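Local structure of PmbA-related protein (Thermotoga maritima, 1VL4) at residues Asp20-Leu25 and Lys86-Ala91; Glu140-Asp145 and Val149-Val154; Asn424-Ser429 and Ile433-Leu438. The protein is of uncertain function but may act as a metallopeptidase of the PmbA/TldD type. All coordinates share one frame; numbering follows the deposited sequence.

How the contacts relate
From the N terminus, contact 1 comes first. Helix 15-29 is followed by strands 32-48, 51-69 and 72-78 of an antiparallel sheet, and contact 1 closes this stretch by bringing helix 84-93 against helix 15-29. Contact 2 closes a tight turn between helix 128-143 and strand 148-167, which joins the same sheet. Contact 3 closes the hairpin 427-428/432-434 in the C-terminal part of the chain. The three follow in series; none encloses or crosses another. Contacts 1 and 3 lie on opposite sides of the chain's centre, with centres about 47 Å apart. Contacts 2 and 3 are nearer, with centres about 26 Å apart, but do not touch.

Contact 1: residues Asp20-Leu25 and Lys86-Ala91; sequences DRLFAL and KCFEEA
L22 is the first residue of 20-25 to meet 86-91. Its methyl CD2 lies 3.6 Å from F88 CB. This places the methyl at the root of the aromatic side chain, oblique to the ring. The first torsion of L22 sets CG anti to its carbonyl carbon (chi1 -78°). The leucine and phenylalanine side chains run antiparallel past one another. L22 also touches I35 and I65, on strands 32-48 and 51-69. Both segments are helical, and the contact joins helix 15-29 to helix 84-93 beside the antiparallel sheet. F88 meets V67 on the same sheet, while C87 touches I65. The two helices therefore pack against each other and on shared strands. One turn after L22, L25 meets the ring itself. Its CB sits over one face in a CH-pi contact, 3.8 Å from the centroid of the F88 ring. The approach is almost perpendicular, 5° off the ring normal. L25 CD1 reaches back toward the base of the ring and lies 3.9 Å from F88 CB. At the far end of the ring, F88 CZ is 3.7 Å from the backbone oxygen L25 O. That oxygen accepts a hydrogen bond from the side-chain amide of N29. F88 is turned with CG anti to its backbone N (chi1 173°), which lays the ring along L25 from CB to the carbonyl.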
loop_
_atom_site.group_PDB
_atom_site.type_symbol
_atom_site.label_atom_id
_atom_site.label_comp_id
_atom_site.label_asym_id
_atom_site.label_seq_id
_atom_site.Cartn_x
_atom_site.Cartn_y
_atom_site.Cartn_z
ATOM N N ASP A 20 -33.224 9.950 0.031
ATOM C CA ASP A 20 -34.445 10.527 0.547
ATOM C C ASP A 20 -34.705 10.061 1.973
ATOM O O ASP A 20 -35.089 10.874 2.831
ATOM C CB ASP A 20 -35.644 10.142 -0.341
ATOM C CG ASP A 20 -35.651 10.871 -1.693
ATOM O OD1 ASP A 20 -34.837 11.802 -1.931
ATOM O OD2 ASP A 20 -36.483 10.489 -2.534
ATOM N N ARG A 21 -34.523 8.763 2.221
ATOM C CA ARG A 21 -34.763 8.233 3.559
ATOM C C ARG A 21 -33.814 8.926 4.536
ATOM O O ARG A 21 -34.223 9.375 5.599
ATOM C CB ARG A 21 -34.507 6.713 3.632
ATOM C CG ARG A 21 -35.548 5.741 2.997
ATOM C CD ARG A 21 -36.794 5.445 3.882
ATOM N NE ARG A 21 -36.562 4.982 5.273
ATOM C CZ ARG A 21 -36.514 5.760 6.368
ATOM N NH1 ARG A 21 -36.620 7.090 6.280
ATOM N NH2 ARG A 21 -36.336 5.205 7.570
ATOM N N LEU A 22 -32.532 8.974 4.157
ATOM C CA LEU A 22 -31.495 9.594 4.986
ATOM C C LEU A 22 -31.740 11.075 5.270
ATOM O O LEU A 22 -31.588 11.510 6.419
ATOM C CB LEU A 22 -30.125 9.440 4.322
ATOM C CG LEU A 22 -29.419 8.070 4.441
ATOM C CD1 LEU A 22 -28.089 8.189 3.721
ATOM C CD2 LEU A 22 -29.214 7.659 5.887
ATOM N N PHE A 23 -32.110 11.856 4.238
ATOM C CA PHE A 23 -32.454 13.266 4.458
ATOM C C PHE A 23 -33.655 13.459 5.392
ATOM O O PHE A 23 -33.676 14.353 6.228
ATOM C CB PHE A 23 -32.737 13.967 3.132
ATOM C CG PHE A 23 -31.521 14.289 2.315
ATOM C CD1 PHE A 23 -30.292 13.616 2.480
ATOM C CD2 PHE A 23 -31.598 15.281 1.358
ATOM C CE1 PHE A 23 -29.196 13.952 1.668
ATOM C CE2 PHE A 23 -30.533 15.611 0.570
ATOM C CZ PHE A 23 -29.333 14.965 0.710
ATOM N N ALA A 24 -34.662 12.611 5.266
ATOM C CA ALA A 24 -35.811 12.665 6.168
ATOM C C ALA A 24 -35.388 12.353 7.630
ATOM O O ALA A 24 -35.754 13.062 8.582
ATOM C CB ALA A 24 -36.868 11.668 5.684
ATOM N N LEU A 25 -34.563 11.319 7.803
ATOM C CA LEU A 25 -34.001 11.011 9.120
ATOM C C LEU A 25 -33.229 12.164 9.705
ATOM O O LEU A 25 -33.363 12.445 10.890
ATOM C CB LEU A 25 -33.105 9.775 9.077
ATOM C CG LEU A 25 -33.848 8.443 9.105
ATOM C CD1 LEU A 25 -32.990 7.371 8.482
ATOM C CD2 LEU A 25 -34.223 8.092 10.525
ATOM N N LYS A 86 -30.452 2.071 9.682
ATOM C CA LYS A 86 -29.295 1.476 10.366
ATOM C C LYS A 86 -28.016 2.221 10.053
ATOM O O LYS A 86 -27.245 2.527 10.956
ATOM C CB LYS A 86 -29.157 -0.030 10.043
ATOM C CG LYS A 86 -30.325 -0.788 10.610
ATOM C CD LYS A 86 -30.357 -2.296 10.316
ATOM C CE LYS A 86 -31.649 -2.895 10.907
ATOM N NZ LYS A 86 -31.437 -4.217 11.542
ATOM N N CYS A 87 -27.785 2.518 8.779
ATOM C CA CYS A 87 -26.652 3.347 8.368
ATOM C C CYS A 87 -26.599 4.722 9.065
ATOM O O CYS A 87 -25.544 5.148 9.541
ATOM C CB CYS A 87 -26.720 3.594 6.891
ATOM S SG CYS A 87 -26.324 2.132 5.922
ATOM N N PHE A 88 -27.744 5.404 9.098
ATOM C CA PHE A 88 -27.850 6.682 9.737
ATOM C C PHE A 88 -27.568 6.559 11.228
ATOM O O PHE A 88 -26.779 7.326 11.786
ATOM C CB PHE A 88 -29.235 7.296 9.449
ATOM C CG PHE A 88 -29.512 8.555 10.210
ATOM C CD1 PHE A 88 -30.079 8.490 11.471
ATOM C CD2 PHE A 88 -29.195 9.809 9.663
ATOM C CE1 PHE A 88 -30.362 9.639 12.208
ATOM C CE2 PHE A 88 -29.466 10.965 10.393
ATOM C CZ PHE A 88 -30.053 10.873 11.672
ATOM N N GLU A 89 -28.193 5.589 11.875
ATOM C CA GLU A 89 -28.017 5.395 13.304
ATOM C C GLU A 89 -26.548 5.077 13.653
ATOM O O GLU A 89 -26.032 5.513 14.687
ATOM C CB GLU A 89 -28.971 4.314 13.836
ATOM C CG GLU A 89 -30.492 4.667 13.762
ATOM C CD GLU A 89 -30.930 5.925 14.555
ATOM O OE1 GLU A 89 -30.179 6.406 15.444
ATOM O OE2 GLU A 89 -32.058 6.424 14.288
ATOM N N GLU A 90 -25.872 4.366 12.767
ATOM C CA GLU A 90 -24.454 4.059 12.937
ATOM C C GLU A 90 -23.620 5.332 12.867
ATOM O O GLU A 90 -22.765 5.581 13.714
ATOM C CB GLU A 90 -24.029 3.056 11.869
ATOM C CG GLU A 90 -22.644 2.484 12.044
ATOM C CD GLU A 90 -22.482 1.526 13.233
ATOM O OE1 GLU A 90 -23.436 1.194 13.965
ATOM O OE2 GLU A 90 -21.337 1.141 13.454
ATOM N N ALA A 91 -23.894 6.183 11.885
ATOM C CA ALA A 91 -23.138 7.455 11.719
ATOM C C ALA A 91 -23.407 8.356 12.915
ATOM O O ALA A 91 -22.497 9.011 13.426
ATOM C CB ALA A 91 -23.536 8.164 10.452
#

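Contact 2: residues Glu140-Asp145 and Val149-Val154; sequences ESAAKD and VMVPTV
Helix 128-143 packs on strand 148-167, and this contact lies just across the short turn that joins them. V151 carries the strand side of it. A142 and A143 carry the helix side. The two methyls of V151 straddle A142 CB: CG1 and CG2 of V151 each lie 3.8 Å from that carbon. The torsion of V151, with CG1 anti to the backbone N (chi1 -174°), turns the branch so that both methyls face the helix. CG2 also reaches the next residue. It stands 3.9 Å from A143 N and 4.1 Å from A143 CB. The small alanines let the helix backbone come close, and the CA atoms of A143 and V151 are 6.5 Å apart. No hydrogen bond crosses between the segments; the contact is apolar. V151 also meets H139, and V154 continues the packing on A135, A138 and H139. V149 and M150 both face I187 of the neighbouring strand 172-188, a classic beta bulge. The arrangement is that of a helix-turn-strand connection, in which a helix lies on the antiparallel sheet to which its chain returns in the next strand.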
loop_
_atom_site.group_PDB
_atom_site.type_symbol
_atom_site.label_atom_id
_atom_site.label_comp_id
_atom_site.label_asym_id
_atom_site.label_seq_id
_atom_site.Cartn_x
_atom_site.Cartn_y
_atom_site.Cartn_z
ATOM N N GLU A 140 5.539 -5.859 -28.779
ATOM C CA GLU A 140 6.166 -6.210 -30.037
ATOM C C GLU A 140 7.139 -5.123 -30.460
ATOM O O GLU A 140 8.262 -5.424 -30.907
ATOM C CB GLU A 140 5.089 -6.438 -31.110
ATOM C CG GLU A 140 5.586 -7.003 -32.421
ATOM C CD GLU A 140 4.575 -6.901 -33.576
ATOM O OE1 GLU A 140 3.425 -6.419 -33.375
ATOM O OE2 GLU A 140 4.962 -7.312 -34.705
ATOM N N SER A 141 6.734 -3.863 -30.301
ATOM C CA SER A 141 7.593 -2.736 -30.635
ATOM C C SER A 141 8.754 -2.602 -29.673
ATOM O O SER A 141 9.840 -2.244 -30.086
ATOM C CB SER A 141 6.800 -1.428 -30.650
ATOM O OG SER A 141 5.706 -1.570 -31.523
ATOM N N ALA A 142 8.525 -2.867 -28.391
ATOM C CA ALA A 142 9.592 -2.790 -27.406
ATOM C C ALA A 142 10.602 -3.906 -27.689
ATOM O O ALA A 142 11.800 -3.701 -27.500
ATOM C CB ALA A 142 9.038 -2.920 -25.988
ATOM N N ALA A 143 10.122 -5.053 -28.171
ATOM C CA ALA A 143 10.996 -6.259 -28.391
ATOM C C ALA A 143 11.756 -6.292 -29.723
ATOM O O ALA A 143 12.717 -7.062 -29.881
ATOM C CB ALA A 143 10.193 -7.541 -28.224
ATOM N N LYS A 144 11.367 -5.448 -30.667
ATOM C CA LYS A 144 11.860 -5.552 -32.020
ATOM C C LYS A 144 13.413 -5.469 -32.148
ATOM O O LYS A 144 14.022 -6.275 -32.824
ATOM C CB LYS A 144 11.217 -4.485 -32.922
ATOM C CG LYS A 144 11.599 -4.708 -34.391
ATOM C CD LYS A 144 11.185 -3.568 -35.314
ATOM C CE LYS A 144 12.311 -3.193 -36.305
ATOM N NZ LYS A 144 12.872 -4.334 -37.129
ATOM N N ASP A 145 14.037 -4.488 -31.506
ATOM C CA ASP A 145 15.467 -4.281 -31.651
ATOM C C ASP A 145 16.272 -5.419 -30.995
ATOM O O ASP A 145 16.014 -5.779 -29.859
ATOM C CB ASP A 145 15.844 -2.946 -31.041
ATOM C CG ASP A 145 17.171 -2.453 -31.566
ATOM O OD1 ASP A 145 18.180 -3.099 -31.266
ATOM O OD2 ASP A 145 17.195 -1.439 -32.281
ATOM N N VAL A 149 16.902 -7.178 -24.590
ATOM C CA VAL A 149 17.062 -8.548 -24.114
ATOM C C VAL A 149 15.749 -9.030 -23.510
ATOM O O VAL A 149 15.468 -10.225 -23.482
ATOM C CB VAL A 149 18.241 -8.727 -23.079
ATOM C CG1 VAL A 149 19.547 -8.407 -23.723
ATOM C CG2 VAL A 149 18.099 -7.862 -21.854
ATOM N N MET A 150 14.953 -8.105 -23.008
ATOM C CA MET A 150 13.616 -8.463 -22.626
ATOM C C MET A 150 12.734 -7.258 -22.391
ATOM O O MET A 150 13.176 -6.085 -22.397
ATOM C CB MET A 150 13.639 -9.334 -21.387
ATOM C CG MET A 150 13.868 -8.615 -20.102
ATOM S SD MET A 150 13.861 -9.830 -18.762
ATOM C CE MET A 150 15.625 -10.019 -18.524
ATOM N N VAL A 151 11.460 -7.566 -22.160
ATOM C CA VAL A 151 10.443 -6.553 -21.927
ATOM C C VAL A 151 9.667 -6.975 -20.679
ATOM O O VAL A 151 8.663 -7.684 -20.757
ATOM C CB VAL A 151 9.557 -6.369 -23.179
ATOM C CG1 VAL A 151 8.606 -5.219 -22.971
ATOM C CG2 VAL A 151 10.421 -6.128 -24.413
ATOM N N PRO A 152 10.164 -6.579 -19.505
ATOM C CA PRO A 152 9.662 -7.255 -18.314
ATOM C C PRO A 152 8.204 -6.925 -18.029
ATOM O O PRO A 152 7.500 -7.717 -17.415
ATOM C CB PRO A 152 10.552 -6.693 -17.201
ATOM C CG PRO A 152 11.729 -6.047 -17.927
ATOM C CD PRO A 152 11.188 -5.568 -19.187
ATOM N N THR A 153 7.771 -5.744 -18.457
ATOM C CA THR A 153 6.448 -5.296 -18.203
ATOM C C THR A 153 5.861 -4.505 -19.359
ATOM O O THR A 153 6.494 -3.658 -19.937
ATOM C CB THR A 153 6.387 -4.469 -16.887
ATOM O OG1 THR A 153 6.720 -5.300 -15.787
ATOM C CG2 THR A 153 5.000 -3.925 -16.623
ATOM N N VAL A 154 4.603 -4.831 -19.671
ATOM C CA VAL A 154 3.695 -3.921 -20.377
ATOM C C VAL A 154 2.410 -3.911 -19.568
ATOM O O VAL A 154 1.879 -4.968 -19.169
ATOM C CB VAL A 154 3.412 -4.365 -21.824
ATOM C CG1 VAL A 154 2.298 -3.558 -22.437
ATOM C CG2 VAL A 154 4.653 -4.285 -22.676
#

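Contact 3: residues Asn424-Ser429 and Ile433-Leu438; sequences NDVKVS and IAPSVL
I433, D425 and P435 have the largest buried areas in this contact. I433 uses both branches. Its CG2 presses on V426 CG1 at 3.4 Å, closer than two methyls normally pack, and the two side chains cross obliquely. Its CG1 runs beside V428, pointing the same way, and lies 4.0 Å from V428 CG2. I433 and V428 form an antiparallel non-hydrogen-bonded pair. K427 and A434 form the adjoining hydrogen-bonded pair of this beta hairpin, strands 427-428 and 432-434. The bond from K427 N to A434 O is 2.8 Å long. The return bond from A434 N to K427 O is 2.9 Å. Strand 427-428 is outermost within this chain, and strand 432-434 continues the sheet to strand 345-348. K427 NZ bonds to Y199 O.

Beyond the pairing, D425 grips S436 by both carboxylate oxygens. S436 N donates to D425 OD1 at 2.9 Å, from above the carboxylate plane. S436 OG donates to D425 OD2 in a short bond of 2.5 Å, on the syn side and near the plane. S436 OG is also hydrogen-bonded to N241 N. The aspartate holds CG between its backbone N and carbonyl carbon (chi1 55°), which swings the carboxylate toward S436. An alanine here would remove both acceptors, so S436 N and the S436 hydroxyl proton would probably lose the bonds they now make to D425. P435 lies alongside: its CB is 3.6 Å from D425 OD1, and its CA makes a CA-H...O contact of 3.3 Å with D425 O. That oxygen also accepts a bond from N241 ND2.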
loop_
_atom_site.group_PDB
_atom_site.type_symbol
_atom_site.label_atom_id
_atom_site.label_comp_id
_atom_site.label_asym_id
_atom_site.label_seq_id
_atom_site.Cartn_x
_atom_site.Cartn_y
_atom_site.Cartn_z
ATOM N N ASN A 424 9.484 23.644 -23.169
ATOM C CA ASN A 424 8.142 23.686 -23.703
ATOM C C ASN A 424 7.666 22.247 -23.984
ATOM O O ASN A 424 6.666 22.036 -24.644
ATOM C CB ASN A 424 8.091 24.614 -24.939
ATOM C CG ASN A 424 8.841 24.034 -26.128
ATOM O OD1 ASN A 424 9.301 22.906 -26.090
ATOM N ND2 ASN A 424 8.971 24.814 -27.183
ATOM N N ASP A 425 8.394 21.258 -23.474
ATOM C CA ASP A 425 8.100 19.843 -23.700
ATOM C C ASP A 425 7.308 19.329 -22.515
ATOM O O ASP A 425 7.775 18.507 -21.749
ATOM C CB ASP A 425 9.373 18.996 -23.914
ATOM C CG ASP A 425 10.389 19.141 -22.782
ATOM O OD1 ASP A 425 10.375 20.193 -22.114
ATOM O OD2 ASP A 425 11.203 18.214 -22.579
ATOM N N VAL A 426 6.077 19.813 -22.417
ATOM C CA VAL A 426 5.183 19.482 -21.315
ATOM C C VAL A 426 4.678 18.042 -21.424
ATOM O O VAL A 426 4.312 17.582 -22.505
ATOM C CB VAL A 426 3.985 20.439 -21.316
ATOM C CG1 VAL A 426 2.942 19.996 -20.256
ATOM C CG2 VAL A 426 4.469 21.858 -21.073
ATOM N N LYS A 427 4.756 17.311 -20.314
ATOM C CA LYS A 427 4.264 15.962 -20.218
ATOM C C LYS A 427 3.340 15.892 -18.993
ATOM O O LYS A 427 3.549 16.561 -17.981
ATOM C CB LYS A 427 5.408 14.945 -20.086
ATOM C CG LYS A 427 4.955 13.489 -20.048
ATOM C CD LYS A 427 6.048 12.514 -20.326
ATOM C CE LYS A 427 5.647 11.063 -20.013
ATOM N NZ LYS A 427 4.598 10.486 -20.888
ATOM N N VAL A 428 2.325 15.046 -19.091
ATOM C CA VAL A 428 1.332 14.899 -18.025
ATOM C C VAL A 428 1.540 13.577 -17.260
ATOM O O VAL A 428 1.816 12.514 -17.859
ATOM C CB VAL A 428 -0.093 14.955 -18.658
ATOM C CG1 VAL A 428 -1.178 14.634 -17.598
ATOM C CG2 VAL A 428 -0.350 16.228 -19.215
ATOM N N SER A 429 1.424 13.618 -15.930
ATOM C CA SER A 429 1.432 12.425 -15.139
ATOM C C SER A 429 0.082 12.383 -14.400
ATOM O O SER A 429 -0.884 13.013 -14.831
ATOM C CB SER A 429 2.610 12.436 -14.138
ATOM O OG SER A 429 2.801 11.169 -13.580
ATOM N N ILE A 433 2.127 17.864 -13.947
ATOM C CA ILE A 433 2.343 18.163 -15.348
ATOM C C ILE A 433 3.520 19.090 -15.452
ATOM O O ILE A 433 3.592 20.065 -14.698
ATOM C CB ILE A 433 1.155 18.916 -15.888
ATOM C CG1 ILE A 433 -0.132 18.065 -15.706
ATOM C CG2 ILE A 433 1.414 19.386 -17.324
ATOM C CD1 ILE A 433 -1.349 18.771 -16.266
ATOM N N ALA A 434 4.438 18.811 -16.366
ATOM C CA ALA A 434 5.676 19.579 -16.402
ATOM C C ALA A 434 6.447 19.393 -17.665
ATOM O O ALA A 434 6.396 18.330 -18.249
ATOM C CB ALA A 434 6.591 19.219 -15.204
ATOM N N PRO A 435 7.235 20.427 -18.027
ATOM C CA PRO A 435 8.280 20.314 -19.043
ATOM C C PRO A 435 9.614 19.972 -18.410
ATOM O O PRO A 435 9.697 19.756 -17.215
ATOM C CB PRO A 435 8.304 21.714 -19.631
ATOM C CG PRO A 435 8.090 22.578 -18.427
ATOM C CD PRO A 435 7.171 21.800 -17.502
ATOM N N SER A 436 10.650 19.852 -19.210
ATOM C CA SER A 436 12.002 19.737 -18.723
ATOM C C SER A 436 12.419 21.133 -18.202
ATOM O O SER A 436 11.837 22.133 -18.587
ATOM C CB SER A 436 12.925 19.269 -19.846
ATOM O OG SER A 436 12.469 18.054 -20.419
ATOM N N VAL A 437 13.384 21.153 -17.286
ATOM C CA VAL A 437 14.001 22.378 -16.767
ATOM C C VAL A 437 15.507 22.247 -16.691
ATOM O O VAL A 437 16.075 21.117 -16.589
ATOM C CB VAL A 437 13.490 22.738 -15.337
ATOM C CG1 VAL A 437 11.996 22.978 -15.355
ATOM C CG2 VAL A 437 13.884 21.637 -14.293
ATOM N N LEU A 438 16.160 23.410 -16.773
ATOM C CA LEU A 438 17.565 23.571 -16.480
ATOM C C LEU A 438 17.778 24.155 -15.071
ATOM O O LEU A 438 17.312 25.262 -14.749
ATOM C CB LEU A 438 18.240 24.460 -17.525
ATOM C CG LEU A 438 19.708 24.725 -17.231
ATOM C CD1 LEU A 438 20.521 23.411 -17.126
ATOM C CD2 LEU A 438 20.252 25.657 -18.303
#